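Local coordinates for protein glutathione transferase gst1-6 (Anopheles dirus, PDB 1V2A) that probably catalyses the conjugation of glutathione to electrophilic compounds, releasing a halide from halogenated ones, as a homodimeric glutathione transferase of insect detoxification, at residues Ser14-Ala19 with Glu192-Gln197. Residues are numbered along the deposited sequence; the frame is centred on the assembly and turned at random.
Sequences SAILLA and EEFSKQ
Phe194 reaches from helix 191-206 to helix 13-22 and sets its ring against Leu17 and Ile16. Leu17 comes down on one face: its CD1 methyl sits over the middle of the ring, 3.6 Å from the centroid of Phe194 and only 10° off the ring normal, a clean CH-pi contact. The Leu17 and Phe194 side chains run at about a right angle to each other, and Leu17 CD2 lies farther out, 4.1 Å from Phe194 CE2. Ile16 meets the ring obliquely through its CG2 branch, which lies 3.6 Å from Phe194 CE1; CG2 takes the place anti to the backbone N, while CG1 leads the end of the side chain away. Phe194 leaves its helix already pointing at helix 13-22, with CG anti to the backbone N (chi1 171°). All three residues are buried, and Leu7 also touches Phe194, while Ile155 and Leu158 of helix 152-162 pack on Leu17. Flanking Phe194 in sequence, two residues before and two after it, the exposed Glu192 and Lys196 form a salt bridge, Lys196 NZ to Glu192 OE2 2.9 Å, and the same NZ also bonds Glu192 O from above its carbonyl plane. The apolar contact belongs to the domain interface of the glutathione transferase fold, where the first helix of the thioredoxin-like domain packs on the C-terminal all-helical domain.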
loop_
_atom_site.group_PDB
_atom_site.type_symbol
_atom_site.label_atom_id
_atom_site.label_comp_id
_atom_site.label_asym_id
_atom_site.label_seq_id
_atom_site.Cartn_x
_atom_site.Cartn_y
_atom_site.Cartn_z
ATOM N N SER B 14 1.009 -11.786 8.993
ATOM C CA SER B 14 0.303 -10.714 9.690
ATOM C C SER B 14 -1.034 -11.188 10.259
ATOM O O SER B 14 -1.298 -11.027 11.449
ATOM C CB SER B 14 0.064 -9.530 8.743
ATOM O OG SER B 14 1.289 -9.022 8.249
ATOM N N ALA B 15 -1.871 -11.763 9.399
ATOM C CA ALA B 15 -3.188 -12.256 9.801
ATOM C C ALA B 15 -3.089 -13.397 10.821
ATOM O O ALA B 15 -3.966 -13.562 11.672
ATOM C CB ALA B 15 -3.969 -12.710 8.571
ATOM N N ILE B 16 -2.024 -14.185 10.724
ATOM C CA ILE B 16 -1.794 -15.285 11.652
ATOM C C ILE B 16 -1.549 -14.708 13.052
ATOM O O ILE B 16 -2.213 -15.077 14.017
ATOM C CB ILE B 16 -0.553 -16.119 11.238
ATOM C CG1 ILE B 16 -0.818 -16.834 9.911
ATOM C CG2 ILE B 16 -0.199 -17.111 12.333
ATOM C CD1 ILE B 16 -2.014 -17.772 9.926
ATOM N N LEU B 17 -0.586 -13.802 13.157
ATOM C CA LEU B 17 -0.263 -13.193 14.437
ATOM C C LEU B 17 -1.463 -12.439 15.003
ATOM O O LEU B 17 -1.848 -12.624 16.160
ATOM C CB LEU B 17 0.933 -12.247 14.274
ATOM C CG LEU B 17 2.312 -12.689 14.789
ATOM C CD1 LEU B 17 2.407 -14.189 14.867
ATOM C CD2 LEU B 17 3.396 -12.121 13.883
ATOM N N LEU B 18 -2.055 -11.582 14.182
ATOM C CA LEU B 18 -3.207 -10.807 14.611
ATOM C C LEU B 18 -4.276 -11.770 15.125
ATOM O O LEU B 18 -4.851 -11.555 16.191
ATOM C CB LEU B 18 -3.733 -9.981 13.434
ATOM C CG LEU B 18 -4.900 -9.013 13.645
ATOM C CD1 LEU B 18 -6.197 -9.801 13.784
ATOM C CD2 LEU B 18 -4.638 -8.143 14.863
ATOM N N ALA B 19 -4.522 -12.841 14.374
ATOM C CA ALA B 19 -5.521 -13.830 14.759
ATOM C C ALA B 19 -5.308 -14.326 16.183
ATOM O O ALA B 19 -6.261 -14.431 16.963
ATOM C CB ALA B 19 -5.494 -15.012 13.791
ATOM N N GLU B 192 7.841 -17.529 20.038
ATOM C CA GLU B 192 8.882 -18.524 19.800
ATOM C C GLU B 192 8.303 -19.744 19.089
ATOM O O GLU B 192 8.944 -20.329 18.215
ATOM C CB GLU B 192 9.509 -18.949 21.130
ATOM C CG GLU B 192 10.921 -19.510 21.014
ATOM C CD GLU B 192 11.936 -18.462 20.572
ATOM O OE1 GLU B 192 12.034 -17.410 21.238
ATOM O OE2 GLU B 192 12.639 -18.691 19.562
ATOM N N GLU B 193 7.085 -20.119 19.459
ATOM C CA GLU B 193 6.436 -21.266 18.845
ATOM C C GLU B 193 6.070 -20.959 17.401
ATOM O O GLU B 193 6.178 -21.823 16.536
ATOM C CB GLU B 193 5.181 -21.657 19.623
ATOM C CG GLU B 193 4.498 -22.888 19.060
ATOM C CD GLU B 193 5.452 -24.064 18.922
ATOM O OE1 GLU B 193 5.938 -24.561 19.966
ATOM O OE2 GLU B 193 5.722 -24.484 17.771
ATOM N N PHE B 194 5.626 -19.729 17.151
ATOM C CA PHE B 194 5.265 -19.293 15.803
ATOM C C PHE B 194 6.533 -19.326 14.967
ATOM O O PHE B 194 6.588 -19.956 13.909
ATOM C CB PHE B 194 4.705 -17.863 15.829
ATOM C CG PHE B 194 4.519 -17.256 14.461
ATOM C CD1 PHE B 194 3.558 -17.753 13.588
ATOM C CD2 PHE B 194 5.323 -16.208 14.038
ATOM C CE1 PHE B 194 3.403 -17.213 12.307
ATOM C CE2 PHE B 194 5.179 -15.663 12.766
ATOM C CZ PHE B 194 4.216 -16.169 11.900
ATOM N N SER B 195 7.556 -18.647 15.469
ATOM C CA SER B 195 8.841 -18.578 14.798
ATOM C C SER B 195 9.373 -19.976 14.474
ATOM O O SER B 195 9.948 -20.201 13.401
ATOM C CB SER B 195 9.832 -17.829 15.681
ATOM O OG SER B 195 11.067 -17.672 15.013
ATOM N N LYS B 196 9.191 -20.914 15.404
ATOM C CA LYS B 196 9.650 -22.281 15.188
ATOM C C LYS B 196 8.739 -22.978 14.185
ATOM O O LYS B 196 9.167 -23.876 13.451
ATOM C CB LYS B 196 9.679 -23.052 16.508
ATOM C CG LYS B 196 11.085 -23.473 16.913
ATOM C CD LYS B 196 11.226 -23.729 18.415
ATOM C CE LYS B 196 10.858 -22.490 19.227
ATOM N NZ LYS B 196 11.502 -21.250 18.683
ATOM N N GLN B 197 7.480 -22.557 14.138
ATOM C CA GLN B 197 6.554 -23.160 13.196
ATOM C C GLN B 197 6.936 -22.683 11.804
ATOM O O GLN B 197 6.789 -23.416 10.819
ATOM C CB GLN B 197 5.117 -22.760 13.510
ATOM C CG GLN B 197 4.113 -23.571 12.718
ATOM C CD GLN B 197 4.303 -25.061 12.934
ATOM O OE1 GLN B 197 4.299 -25.533 14.065
ATOM N NE2 GLN B 197 4.471 -25.809 11.846
#